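Local coordinates for Sso-CP2 metallo-carboxypetidase (PDB 4MMO), which is a zinc-binding metallo-carboxypeptidase of the M20 family that probably cleaves peptides from their C-terminal end, at residues R100-N105 with P411-K416; E228-D233 with F310-N315; A56-N61 with V129-E134; I250-L255 with E270-A275; P202-P207 with T298-R303. All blocks are in the same frame, centred on the assembly; numbering follows the deposited sequence.

Interaction 1 (R100-N105 with P411-K416); sequences RGASDN and PNENIK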
# COMPACT_ATOMS: atom_id res chain seq x y z
N ARG A 100 -14.28 21.76 -11.07
CA ARG A 100 -13.04 21.11 -11.47
C ARG A 100 -12.66 21.66 -12.84
O ARG A 100 -13.49 21.69 -13.76
CB ARG A 100 -13.22 19.59 -11.53
CG ARG A 100 -12.14 18.83 -12.30
CD ARG A 100 -10.74 18.97 -11.69
NE ARG A 100 -10.53 18.07 -10.56
CZ ARG A 100 -10.41 18.45 -9.28
NH1 ARG A 100 -10.48 19.72 -8.93
NH2 ARG A 100 -10.22 17.52 -8.35
N GLY A 101 -11.41 22.09 -12.98
CA GLY A 101 -10.92 22.64 -14.23
C GLY A 101 -10.96 24.15 -14.34
O GLY A 101 -10.60 24.72 -15.37
N ALA A 102 -11.40 24.82 -13.28
CA ALA A 102 -11.54 26.27 -13.31
C ALA A 102 -10.17 26.94 -13.43
O ALA A 102 -9.98 27.86 -14.23
CB ALA A 102 -12.27 26.75 -12.07
N SER A 103 -9.22 26.45 -12.64
CA SER A 103 -7.85 26.94 -12.64
C SER A 103 -6.99 26.15 -13.62
O SER A 103 -6.30 26.74 -14.46
CB SER A 103 -7.27 26.83 -11.23
OG SER A 103 -5.91 27.22 -11.21
N ASP A 104 -7.05 24.83 -13.52
CA ASP A 104 -6.24 23.92 -14.33
C ASP A 104 -7.16 23.08 -15.20
O ASP A 104 -7.65 22.05 -14.73
CB ASP A 104 -5.43 23.01 -13.39
CG ASP A 104 -4.59 21.97 -14.13
OD1 ASP A 104 -4.34 22.12 -15.34
OD2 ASP A 104 -4.15 21.00 -13.48
N ASN A 105 -7.42 23.46 -16.46
CA ASN A 105 -6.75 24.56 -17.17
C ASN A 105 -7.74 25.27 -18.11
O ASN A 105 -7.35 25.93 -19.07
CB ASN A 105 -5.57 23.97 -17.97
CG ASN A 105 -4.77 25.02 -18.73
OD1 ASN A 105 -4.51 24.86 -19.93
ND2 ASN A 105 -4.37 26.10 -18.05
N PRO A 411 -10.44 19.17 -3.96
CA PRO A 411 -11.88 19.43 -4.07
C PRO A 411 -12.22 20.91 -3.94
O PRO A 411 -11.46 21.68 -3.34
CB PRO A 411 -12.47 18.64 -2.90
CG PRO A 411 -11.38 18.54 -1.92
CD PRO A 411 -10.11 18.45 -2.71
N ASN A 412 -13.36 21.30 -4.50
CA ASN A 412 -13.82 22.68 -4.48
C ASN A 412 -12.85 23.61 -5.20
O ASN A 412 -12.54 24.69 -4.71
CB ASN A 412 -14.06 23.15 -3.05
CG ASN A 412 -15.03 22.26 -2.30
OD1 ASN A 412 -16.13 21.96 -2.78
ND2 ASN A 412 -14.62 21.80 -1.12
N GLU A 413 -12.38 23.18 -6.36
CA GLU A 413 -11.56 24.03 -7.20
C GLU A 413 -12.38 25.22 -7.67
O GLU A 413 -13.56 25.08 -8.01
CB GLU A 413 -11.04 23.26 -8.42
CG GLU A 413 -10.26 24.12 -9.40
CD GLU A 413 -9.78 23.33 -10.60
OE1 GLU A 413 -9.83 22.09 -10.55
OE2 GLU A 413 -9.36 23.96 -11.60
N ASN A 414 -11.75 26.40 -7.69
CA ASN A 414 -12.45 27.62 -8.10
C ASN A 414 -11.51 28.72 -8.57
O ASN A 414 -10.32 28.70 -8.26
CB ASN A 414 -13.27 28.15 -6.93
CG ASN A 414 -12.40 28.72 -5.82
OD1 ASN A 414 -12.07 29.90 -5.84
ND2 ASN A 414 -12.02 27.88 -4.87
N ILE A 415 -12.05 29.67 -9.32
CA ILE A 415 -11.31 30.88 -9.69
C ILE A 415 -12.17 32.13 -9.44
O ILE A 415 -13.39 32.10 -9.62
CB ILE A 415 -10.84 30.87 -11.17
CG1 ILE A 415 -12.03 30.76 -12.13
CG2 ILE A 415 -9.89 29.71 -11.40
CD1 ILE A 415 -11.75 31.37 -13.48
N LYS A 416 -11.53 33.21 -9.01
CA LYS A 416 -12.22 34.48 -8.87
C LYS A 416 -12.60 34.97 -10.26
O LYS A 416 -11.78 34.95 -11.18
CB LYS A 416 -11.33 35.51 -8.18
CG LYS A 416 -11.04 35.20 -6.72
CD LYS A 416 -10.10 36.23 -6.11
CE LYS A 416 -9.56 35.76 -4.77
NZ LYS A 416 -8.57 36.71 -4.19

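Interaction 2 (E228-D233 with F310-N315); sequences EGFYDD and FRLVPN. With SO4 (sulfate ion), chain D.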
# COMPACT_ATOMS: atom_id res chain seq x y z
N GLU A 228 23.64 4.72 -9.48
CA GLU A 228 24.91 5.11 -10.07
C GLU A 228 24.70 5.88 -11.37
O GLU A 228 23.99 5.42 -12.27
CB GLU A 228 25.77 3.87 -10.34
CG GLU A 228 27.17 4.18 -10.87
CD GLU A 228 27.98 2.93 -11.15
OE1 GLU A 228 27.72 1.89 -10.51
OE2 GLU A 228 28.88 2.98 -12.01
N GLY A 229 25.30 7.07 -11.45
CA GLY A 229 25.23 7.90 -12.64
C GLY A 229 24.07 8.88 -12.67
O GLY A 229 23.96 9.68 -13.60
N PHE A 230 23.21 8.84 -11.65
CA PHE A 230 21.99 9.64 -11.63
C PHE A 230 22.26 11.15 -11.74
O PHE A 230 21.56 11.86 -12.45
CB PHE A 230 21.21 9.34 -10.36
CG PHE A 230 19.86 10.00 -10.30
CD1 PHE A 230 18.77 9.45 -10.94
CD2 PHE A 230 19.69 11.17 -9.58
CE1 PHE A 230 17.53 10.06 -10.87
CE2 PHE A 230 18.46 11.79 -9.50
CZ PHE A 230 17.38 11.23 -10.15
N TYR A 231 23.29 11.62 -11.05
CA TYR A 231 23.58 13.05 -10.97
C TYR A 231 24.58 13.53 -12.02
O TYR A 231 24.81 14.73 -12.15
CB TYR A 231 24.10 13.42 -9.57
CG TYR A 231 23.05 13.29 -8.49
CD1 TYR A 231 22.12 14.29 -8.27
CD2 TYR A 231 22.98 12.15 -7.69
CE1 TYR A 231 21.15 14.18 -7.29
CE2 TYR A 231 22.02 12.02 -6.71
CZ TYR A 231 21.11 13.04 -6.51
OH TYR A 231 20.15 12.91 -5.53
N ASP A 232 25.17 12.61 -12.78
CA ASP A 232 26.23 12.96 -13.74
C ASP A 232 25.76 13.98 -14.78
O ASP A 232 26.52 14.86 -15.18
CB ASP A 232 26.77 11.71 -14.44
CG ASP A 232 27.58 10.82 -13.51
OD1 ASP A 232 27.96 11.27 -12.42
OD2 ASP A 232 27.84 9.65 -13.89
N ASP A 233 24.52 13.85 -15.23
CA ASP A 233 23.98 14.72 -16.27
C ASP A 233 23.37 16.00 -15.69
O ASP A 233 22.92 16.86 -16.44
CB ASP A 233 22.92 13.97 -17.09
CG ASP A 233 23.52 13.04 -18.12
OD1 ASP A 233 24.64 12.53 -17.90
OD2 ASP A 233 22.87 12.81 -19.16
N PHE A 310 10.26 9.84 -10.60
CA PHE A 310 11.52 10.57 -10.53
C PHE A 310 11.30 11.94 -11.16
O PHE A 310 10.95 12.03 -12.33
CB PHE A 310 12.62 9.86 -11.33
CG PHE A 310 13.02 8.52 -10.78
CD1 PHE A 310 12.29 7.38 -11.09
CD2 PHE A 310 14.15 8.39 -9.99
CE1 PHE A 310 12.68 6.14 -10.61
CE2 PHE A 310 14.54 7.15 -9.50
CZ PHE A 310 13.80 6.03 -9.81
N ARG A 311 11.51 13.01 -10.39
CA ARG A 311 11.49 14.36 -10.96
C ARG A 311 12.91 14.70 -11.39
O ARG A 311 13.86 14.51 -10.63
CB ARG A 311 11.00 15.38 -9.93
CG ARG A 311 9.63 15.09 -9.38
CD ARG A 311 8.54 15.37 -10.40
NE ARG A 311 7.23 14.99 -9.87
CZ ARG A 311 6.07 15.44 -10.34
NH1 ARG A 311 6.03 16.29 -11.35
NH2 ARG A 311 4.94 15.04 -9.78
N LEU A 312 13.04 15.20 -12.61
CA LEU A 312 14.35 15.40 -13.22
C LEU A 312 14.64 16.87 -13.50
O LEU A 312 13.73 17.69 -13.63
CB LEU A 312 14.42 14.61 -14.53
CG LEU A 312 14.11 13.12 -14.38
CD1 LEU A 312 14.01 12.45 -15.74
CD2 LEU A 312 15.16 12.44 -13.52
N VAL A 313 15.93 17.20 -13.58
CA VAL A 313 16.38 18.55 -13.88
C VAL A 313 17.40 18.48 -15.00
O VAL A 313 17.97 17.42 -15.25
CB VAL A 313 17.00 19.22 -12.63
CG1 VAL A 313 15.98 19.29 -11.51
CG2 VAL A 313 18.24 18.47 -12.17
N PRO A 314 17.65 19.61 -15.68
CA PRO A 314 18.59 19.61 -16.81
C PRO A 314 19.97 19.11 -16.37
O PRO A 314 20.37 19.51 -15.28
CB PRO A 314 18.66 21.08 -17.22
CG PRO A 314 17.38 21.67 -16.74
CD PRO A 314 17.06 20.95 -15.46
N ASN A 315 20.68 18.29 -17.15
CA ASN A 315 20.27 17.80 -18.47
C ASN A 315 19.91 16.32 -18.42
O ASN A 315 20.29 15.55 -19.30
CB ASN A 315 21.41 18.01 -19.46
CG ASN A 315 21.72 19.47 -19.70
OD1 ASN A 315 20.84 20.25 -20.07
ND2 ASN A 315 22.97 19.86 -19.49
S SO4 D . 2.52 17.74 -12.39
O1 SO4 D . 1.95 16.58 -11.71
O2 SO4 D . 1.87 17.94 -13.70
O3 SO4 D . 2.37 18.86 -11.44
O4 SO4 D . 3.95 17.54 -12.63

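Interaction 3 (A56-N61 with V129-E134); sequences AEINVN and VKLLYE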
# COMPACT_ATOMS: atom_id res chain seq x y z
N ALA A 56 -5.97 24.75 -34.47
CA ALA A 56 -6.46 25.85 -35.30
C ALA A 56 -5.35 26.85 -35.55
O ALA A 56 -4.46 27.03 -34.72
CB ALA A 56 -7.65 26.53 -34.63
N GLU A 57 -5.41 27.50 -36.71
CA GLU A 57 -4.45 28.53 -37.06
C GLU A 57 -5.19 29.83 -37.33
O GLU A 57 -6.17 29.85 -38.08
CB GLU A 57 -3.63 28.12 -38.28
CG GLU A 57 -2.60 29.16 -38.70
CD GLU A 57 -1.69 28.66 -39.80
OE1 GLU A 57 -1.98 27.60 -40.38
OE2 GLU A 57 -0.68 29.34 -40.08
N ILE A 58 -4.72 30.90 -36.71
CA ILE A 58 -5.20 32.24 -36.99
C ILE A 58 -4.06 33.00 -37.67
O ILE A 58 -3.14 33.47 -37.01
CB ILE A 58 -5.62 32.98 -35.71
CG1 ILE A 58 -6.69 32.18 -34.95
CG2 ILE A 58 -6.16 34.37 -36.03
CD1 ILE A 58 -6.13 31.23 -33.92
N ASN A 59 -4.13 33.09 -38.99
CA ASN A 59 -3.10 33.76 -39.77
C ASN A 59 -3.50 35.17 -40.16
O ASN A 59 -4.55 35.38 -40.76
CB ASN A 59 -2.78 32.96 -41.04
CG ASN A 59 -1.64 33.58 -41.83
OD1 ASN A 59 -0.47 33.44 -41.47
ND2 ASN A 59 -1.98 34.26 -42.92
N VAL A 60 -2.66 36.14 -39.80
CA VAL A 60 -2.86 37.54 -40.17
C VAL A 60 -1.65 38.07 -40.95
O VAL A 60 -1.39 39.27 -40.97
CB VAL A 60 -3.10 38.42 -38.94
CG1 VAL A 60 -4.41 38.06 -38.27
CG2 VAL A 60 -1.94 38.30 -37.95
N ASN A 61 -0.92 37.16 -41.59
CA ASN A 61 0.24 37.52 -42.40
C ASN A 61 1.31 38.31 -41.64
O ASN A 61 2.03 39.11 -42.22
CB ASN A 61 -0.20 38.30 -43.64
CG ASN A 61 -1.08 37.48 -44.56
OD1 ASN A 61 -2.28 37.74 -44.69
ND2 ASN A 61 -0.49 36.48 -45.20
N VAL A 129 -1.24 33.10 -34.80
CA VAL A 129 -1.47 32.25 -33.64
C VAL A 129 -1.87 30.84 -34.07
O VAL A 129 -2.79 30.66 -34.87
CB VAL A 129 -2.55 32.84 -32.72
CG1 VAL A 129 -2.89 31.88 -31.58
CG2 VAL A 129 -2.08 34.17 -32.17
N LYS A 130 -1.15 29.86 -33.54
CA LYS A 130 -1.49 28.46 -33.71
C LYS A 130 -1.90 27.91 -32.36
O LYS A 130 -1.20 28.10 -31.37
CB LYS A 130 -0.30 27.69 -34.26
CG LYS A 130 0.12 28.13 -35.65
CD LYS A 130 1.32 27.36 -36.14
CE LYS A 130 1.60 27.65 -37.60
NZ LYS A 130 2.79 26.90 -38.09
N LEU A 131 -3.06 27.25 -32.33
CA LEU A 131 -3.62 26.71 -31.09
C LEU A 131 -3.48 25.20 -31.05
O LEU A 131 -3.78 24.52 -32.03
CB LEU A 131 -5.10 27.08 -30.98
CG LEU A 131 -5.48 28.56 -31.01
CD1 LEU A 131 -6.99 28.68 -30.95
CD2 LEU A 131 -4.82 29.33 -29.87
N LEU A 132 -3.03 24.68 -29.92
CA LEU A 132 -2.89 23.24 -29.74
C LEU A 132 -3.41 22.83 -28.38
O LEU A 132 -2.74 23.01 -27.36
CB LEU A 132 -1.43 22.81 -29.90
CG LEU A 132 -1.20 21.30 -30.05
CD1 LEU A 132 -1.81 20.80 -31.33
CD2 LEU A 132 0.28 20.97 -30.02
N TYR A 133 -4.62 22.28 -28.37
CA TYR A 133 -5.27 21.83 -27.14
C TYR A 133 -5.31 20.31 -27.07
O TYR A 133 -5.97 19.67 -27.90
CB TYR A 133 -6.69 22.38 -27.08
CG TYR A 133 -6.80 23.88 -27.20
CD1 TYR A 133 -5.81 24.72 -26.68
CD2 TYR A 133 -7.89 24.47 -27.82
CE1 TYR A 133 -5.91 26.09 -26.78
CE2 TYR A 133 -8.00 25.84 -27.93
CZ TYR A 133 -7.01 26.65 -27.40
OH TYR A 133 -7.11 28.01 -27.51
N GLU A 134 -4.62 19.73 -26.09
CA GLU A 134 -4.62 18.27 -25.91
C GLU A 134 -5.58 17.85 -24.79
O GLU A 134 -6.07 18.69 -24.03
CB GLU A 134 -3.21 17.75 -25.61
CG GLU A 134 -2.68 18.04 -24.20
CD GLU A 134 -1.70 16.99 -23.71
OE1 GLU A 134 -1.91 15.79 -24.00
OE2 GLU A 134 -0.71 17.36 -23.04

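Interaction 4 (I250-L255 with E270-A275); sequences IDVEEL and EKIAEA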
# COMPACT_ATOMS: atom_id res chain seq x y z
N ILE A 250 9.03 33.01 -0.51
CA ILE A 250 8.33 31.94 0.18
C ILE A 250 8.04 32.31 1.63
O ILE A 250 8.96 32.61 2.39
CB ILE A 250 9.17 30.64 0.18
CG1 ILE A 250 9.37 30.14 -1.25
CG2 ILE A 250 8.51 29.56 1.04
CD1 ILE A 250 10.36 29.00 -1.37
N ASP A 251 6.76 32.28 2.01
CA ASP A 251 6.38 32.35 3.41
C ASP A 251 6.46 30.94 3.97
O ASP A 251 5.56 30.12 3.76
CB ASP A 251 4.96 32.91 3.55
CG ASP A 251 4.58 33.19 5.00
OD1 ASP A 251 5.19 32.60 5.92
OD2 ASP A 251 3.66 34.01 5.22
N VAL A 252 7.55 30.65 4.68
CA VAL A 252 7.82 29.30 5.17
C VAL A 252 6.71 28.77 6.07
O VAL A 252 6.33 27.61 5.96
CB VAL A 252 9.17 29.25 5.93
CG1 VAL A 252 9.41 27.86 6.52
CG2 VAL A 252 10.31 29.65 5.01
N GLU A 253 6.21 29.61 6.96
CA GLU A 253 5.21 29.17 7.93
C GLU A 253 3.86 28.95 7.26
O GLU A 253 3.12 28.03 7.62
CB GLU A 253 5.07 30.17 9.07
CG GLU A 253 4.15 29.71 10.19
CD GLU A 253 4.56 28.36 10.77
OE1 GLU A 253 3.67 27.58 11.17
OE2 GLU A 253 5.78 28.08 10.82
N GLU A 254 3.54 29.78 6.27
CA GLU A 254 2.29 29.63 5.53
C GLU A 254 2.35 28.37 4.68
O GLU A 254 1.35 27.67 4.51
CB GLU A 254 2.04 30.85 4.65
CG GLU A 254 0.58 31.08 4.30
CD GLU A 254 -0.27 31.42 5.52
OE1 GLU A 254 -1.46 31.05 5.54
OE2 GLU A 254 0.26 32.05 6.46
N LEU A 255 3.53 28.07 4.15
CA LEU A 255 3.73 26.89 3.32
C LEU A 255 3.62 25.62 4.15
O LEU A 255 2.96 24.66 3.75
CB LEU A 255 5.09 26.94 2.61
CG LEU A 255 5.47 25.70 1.80
CD1 LEU A 255 4.40 25.36 0.77
CD2 LEU A 255 6.81 25.90 1.12
N GLU A 270 15.30 30.37 1.41
CA GLU A 270 16.14 30.19 0.24
C GLU A 270 16.47 28.72 0.04
O GLU A 270 16.60 28.24 -1.08
CB GLU A 270 17.43 31.00 0.36
CG GLU A 270 18.43 30.76 -0.77
CD GLU A 270 19.56 31.77 -0.78
OE1 GLU A 270 19.61 32.64 0.11
OE2 GLU A 270 20.41 31.70 -1.70
N LYS A 271 16.59 27.99 1.15
CA LYS A 271 16.92 26.57 1.09
C LYS A 271 15.74 25.78 0.56
O LYS A 271 15.91 24.80 -0.17
CB LYS A 271 17.33 26.06 2.47
CG LYS A 271 17.96 24.67 2.47
CD LYS A 271 19.11 24.58 1.47
CE LYS A 271 20.19 23.62 1.93
NZ LYS A 271 19.67 22.26 2.21
N ILE A 272 14.53 26.21 0.93
CA ILE A 272 13.31 25.57 0.46
C ILE A 272 13.15 25.82 -1.03
O ILE A 272 12.82 24.91 -1.79
CB ILE A 272 12.08 26.12 1.22
CG1 ILE A 272 12.10 25.61 2.66
CG2 ILE A 272 10.77 25.70 0.55
CD1 ILE A 272 11.14 26.32 3.59
N ALA A 273 13.40 27.06 -1.45
CA ALA A 273 13.29 27.43 -2.86
C ALA A 273 14.26 26.61 -3.69
O ALA A 273 13.92 26.15 -4.78
CB ALA A 273 13.58 28.92 -3.03
N GLU A 274 15.47 26.44 -3.18
CA GLU A 274 16.49 25.68 -3.88
C GLU A 274 16.07 24.22 -4.02
O GLU A 274 16.05 23.68 -5.12
CB GLU A 274 17.82 25.78 -3.14
CG GLU A 274 19.00 25.19 -3.89
CD GLU A 274 20.30 25.31 -3.12
OE1 GLU A 274 20.41 26.23 -2.28
OE2 GLU A 274 21.21 24.49 -3.36
N ALA A 275 15.72 23.59 -2.90
CA ALA A 275 15.34 22.18 -2.90
C ALA A 275 14.15 21.92 -3.82
O ALA A 275 14.17 20.99 -4.63
CB ALA A 275 15.01 21.73 -1.49

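Interaction 5 (P202-P207 with T298-R303); sequences PLVRNP and TIVPHR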
# COMPACT_ATOMS: atom_id res chain seq x y z
N PRO A 202 9.59 -19.81 6.86
CA PRO A 202 10.99 -20.26 6.77
C PRO A 202 11.34 -20.94 5.44
O PRO A 202 12.53 -21.07 5.13
CB PRO A 202 11.11 -21.26 7.92
CG PRO A 202 10.01 -20.91 8.86
CD PRO A 202 8.89 -20.42 8.00
N LEU A 203 10.34 -21.35 4.67
CA LEU A 203 10.57 -22.13 3.45
C LEU A 203 10.67 -21.28 2.18
O LEU A 203 11.16 -21.76 1.15
CB LEU A 203 9.44 -23.15 3.26
CG LEU A 203 9.18 -24.13 4.40
CD1 LEU A 203 8.16 -25.17 3.96
CD2 LEU A 203 10.47 -24.81 4.86
N VAL A 204 10.22 -20.03 2.25
CA VAL A 204 10.12 -19.19 1.05
C VAL A 204 10.64 -17.78 1.27
O VAL A 204 10.81 -17.32 2.40
CB VAL A 204 8.66 -19.09 0.58
CG1 VAL A 204 8.15 -20.45 0.14
CG2 VAL A 204 7.78 -18.51 1.68
N ARG A 205 10.89 -17.09 0.16
CA ARG A 205 11.17 -15.66 0.19
C ARG A 205 9.85 -14.91 0.30
O ARG A 205 8.82 -15.34 -0.22
CB ARG A 205 11.90 -15.23 -1.08
CG ARG A 205 13.27 -15.87 -1.25
CD ARG A 205 14.13 -15.05 -2.20
NE ARG A 205 14.47 -13.74 -1.63
CZ ARG A 205 15.53 -13.51 -0.86
NH1 ARG A 205 16.38 -14.48 -0.56
NH2 ARG A 205 15.74 -12.29 -0.38
N ASN A 206 9.88 -13.78 1.00
CA ASN A 206 8.72 -12.92 1.14
C ASN A 206 8.90 -11.71 0.20
O ASN A 206 9.92 -11.03 0.26
CB ASN A 206 8.57 -12.50 2.61
CG ASN A 206 7.43 -11.51 2.84
OD1 ASN A 206 7.39 -10.44 2.24
ND2 ASN A 206 6.51 -11.87 3.73
N PRO A 207 7.92 -11.46 -0.68
CA PRO A 207 8.09 -10.38 -1.67
C PRO A 207 8.00 -8.98 -1.06
O PRO A 207 8.63 -8.07 -1.59
CB PRO A 207 6.94 -10.62 -2.64
CG PRO A 207 5.89 -11.27 -1.82
CD PRO A 207 6.62 -12.14 -0.84
N THR A 298 -2.55 -13.57 9.05
CA THR A 298 -1.15 -13.98 8.96
C THR A 298 -0.87 -14.77 7.68
O THR A 298 -1.35 -15.88 7.49
CB THR A 298 -0.73 -14.78 10.21
OG1 THR A 298 0.58 -15.32 10.02
CG2 THR A 298 -1.71 -15.92 10.50
N ILE A 299 -0.08 -14.16 6.80
CA ILE A 299 0.25 -14.78 5.52
C ILE A 299 1.63 -14.38 5.01
O ILE A 299 2.18 -13.35 5.41
CB ILE A 299 -0.76 -14.38 4.42
CG1 ILE A 299 -0.94 -12.86 4.40
CG2 ILE A 299 -2.09 -15.06 4.65
CD1 ILE A 299 -1.47 -12.32 3.08
N VAL A 300 2.18 -15.19 4.11
CA VAL A 300 3.25 -14.73 3.23
C VAL A 300 2.58 -14.33 1.92
O VAL A 300 2.06 -15.20 1.21
CB VAL A 300 4.29 -15.83 2.93
CG1 VAL A 300 5.43 -15.26 2.10
CG2 VAL A 300 4.81 -16.44 4.22
N PRO A 301 2.57 -13.03 1.59
CA PRO A 301 1.92 -12.67 0.32
C PRO A 301 2.76 -13.15 -0.86
O PRO A 301 3.96 -13.34 -0.70
CB PRO A 301 1.88 -11.14 0.36
CG PRO A 301 2.17 -10.77 1.80
CD PRO A 301 3.10 -11.84 2.27
N HIS A 302 2.13 -13.36 -2.01
CA HIS A 302 2.86 -13.86 -3.17
C HIS A 302 3.23 -12.71 -4.10
O HIS A 302 4.08 -12.87 -4.99
CB HIS A 302 2.04 -14.92 -3.92
CG HIS A 302 0.82 -14.38 -4.61
ND1 HIS A 302 0.86 -13.88 -5.89
CD2 HIS A 302 -0.46 -14.27 -4.20
CE1 HIS A 302 -0.35 -13.48 -6.24
NE2 HIS A 302 -1.17 -13.71 -5.23
N ARG A 303 2.63 -11.55 -3.88
CA ARG A 303 2.79 -10.41 -4.77
C ARG A 303 3.06 -9.12 -3.99
O ARG A 303 2.48 -8.90 -2.92
CB ARG A 303 1.53 -10.26 -5.62
CG ARG A 303 1.70 -9.41 -6.87
CD ARG A 303 0.47 -9.54 -7.76
NE ARG A 303 0.46 -8.56 -8.84
CZ ARG A 303 0.94 -8.76 -10.06
NH1 ARG A 303 1.49 -9.93 -10.39
NH2 ARG A 303 0.88 -7.80 -10.97

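Interaction 1 (R100-N105 with P411-K416)
Arg-100 and Glu-413 form a buried salt bridge beside the zinc site of the M20 catalytic domain, where the turn entering helix 102-121 meets the residues leading into strand 414-416. It illustrates how one carboxylate can organise a turn that carries a metal ligand. The Glu-413 chain is fully extended, with CG anti to the backbone N (chi1 175°), and its two oxygens divide the donors between them. OE1 of Glu-413 takes Arg-100 NH1 at 2.9 Å on its anti lone pair, while Gly-101 N reaches the same oxygen from above the carboxylate plane. OE2 of Glu-413 accepts from Ser-103 N at 2.7 Å, again on the anti lone pair, and from Asp-104 N nearly along the C-O axis. Asp-104 binds the zinc together with His-71 and Glu-163, so Glu-413 acts from the second shell, holding the backbone of a metal ligand. With an alanine here, the N-H groups of Gly-101, Ser-103 and Asp-104 would probably lose their shared acceptor and Arg-100 its carboxylate partner, leaving the turn freer to shift. Next to these bonds, CG2 of Ile-415 rests 3.9 Å from CB of Ala-102.

Interaction 2 (E228-D233 with F310-N315)
Phe-230 and Phe-310 meet in the tight, buried half of this contact, in which one ring from a loop packs on side chains of a sheet. CG of Phe-230 stands anti to the backbone N (chi1 -174°), carrying the ring in toward strand 299-312. Its CE1 comes within 3.9 Å of Phe-310 CD2, the two rings meeting obliquely, and its CZ lies 4.2 Å from Leu-312 CD2. Val-321 of helix 318-331 also packs against Phe-230. On its own side of the contact, CD2 of Phe-230 sits over the ring centre of Tyr-231, 3.7 Å above the plane. The outer end is looser and more open to solvent: Asp-233 and Asn-315 are joined by a backbone bond, Asn-315 N to Asp-233 O at 2.8 Å, while their side chains exchange no hydrogen bond. Arg-311, between Phe-310 and Leu-312 in the strand, carries its guanidinium away from the loop: its NH2 bonds Ser-198 of the second subunit, and its NH1 donates to O4 of a sulfate, probably from the crystallisation liquor, at 2.7 Å. Apolar residues buried beneath helices and loops on one face of an antiparallel sheet are characteristic of the alpha/beta dimerisation domain of M20 peptidases.

Interaction 3 (A56-N61 with V129-E134)
The flat carboxylate of Glu-57 lies alongside the extended chain of Lys-130, with OE2 of Glu-57 3.8 Å from CE of Lys-130, and these two side chains share one face of the sheet. The charged ends stay apart, OE2 of Glu-57 being 4.7 Å from NZ of Lys-130, and NZ is hydrogen-bonded to the carbonyl oxygens of Lys-154 and Lys-156. Ala-56, Ile-58, Val-129 and Leu-131 occupy the other face, beneath helices 24-39 and 102-121. This is an antiparallel pairing within the mixed sheet of the catalytic domain, a sheet layered between helices as in other M20 peptidases. Its hydrogen-bonded pairs are Ala-56 with Leu-131 and Ile-58 with Val-129. The bond from Ile-58 N to Val-129 O is short and nearly straight, 2.7 Å and 177°, whereas Ala-56 N reaches Leu-131 O at a longer 3.3 Å. On the apolar face, CD1 of Ile-58 fits between its neighbours, 4.0 Å from Val-129 CG1 and equally far from Leu-131 CG. An unusual second torsion, chi2 92°, turns that methyl toward the paired strand.

Interaction 4 (I250-L255 with E270-A275)
Ile-272 meets Ile-250, Val-252 and Leu-255 with its two branch ends, and tracing it outward shows how a single beta-branched residue can serve several partners. From CB, the chain divides. With CG2 anti to the backbone N and CG1 anti to the carbonyl carbon (chi1 -71°), the branches reach different neighbours. CG2 of Ile-272 lies 3.8 Å from CD1 of Ile-250 and 4.0 Å from CD2 of Leu-255, whose side chain slides past in the opposite direction. CG1 carries the chain on to CD1, and CD1 of Ile-272 then sits astride the fork of Val-252, 3.7 Å from CG2 and as close to CG1. The contact joins helix 252-259 and the residues leading into it to helix 269-278, the next helix of the dimerisation domain, and Leu-203 of the second subunit packs on both Ile-272 and Leu-255. An alanine in place of Ile-272 would probably leave a gap facing Ile-250, Val-252 and Leu-255, with Leu-203 of the second subunit losing part of its support. At the next residue of the helix, CD1 of Ile-250 lies 3.6 Å from CB of Ala-273. Just after Ile-250, Asp-251 is the N-cap of helix 252-259: its OD1 accepts weak bonds from Glu-253 N and Glu-254 N.

Interaction 5 (P202-P207 with T298-R303)
The N-cap turn of helix 207-218 packs here against the start of strand 299-312, within the dimerisation domain and next to the second subunit. Val-204 CG2 and Val-300 CG1 touch at 4.0 Å, their side chains crossing at a slant. Asn-206 has CG anti to the backbone N (chi1 176°), which brings ND2 to 3.7 Å from Pro-301 CD and 3.9 Å from Val-300 CG1. Those are van der Waals contacts; the amide's polar atoms are used in other directions. OD1 of Asn-206 caps the helix by accepting from Ile-209 N, while ND2 donates to Asn-283 and Val-284 of the second subunit. The CD-CG edge of the Pro-207 ring sits on Pro-301 O, CD at a close 2.9 Å, and CG of Pro-207 lies 3.8 Å from His-302 C. No hydrogen bond links the segments, which meet by packing of Val-204, Asn-206 and Pro-207 on Val-300 and Pro-301. With Asn-206 and Ile-299 bonded to the second subunit, the contact belongs to the subunit interface of the M20 dimerisation domain.

In the fold
From the N terminus, interaction 3 opens first, and before it closes interaction 1 has begun at 100-105; the two cross along the chain, with helix 102-121 leading to strand 128-134. Interaction 1 does not close until 411-416, so its long loop returns to the catalytic domain and encloses interactions 2, 4 and 5, all in the dimerisation region. There interaction 5 opens first, then interaction 2, and the short loop of interaction 4 opens and closes within both. Interactions 5 and 2 then close in turn on strand 299-312, crossing each other, their centres about 35 Å apart. Interactions 2, 4 and 5 all reach the second subunit, interaction 2 through Arg-311.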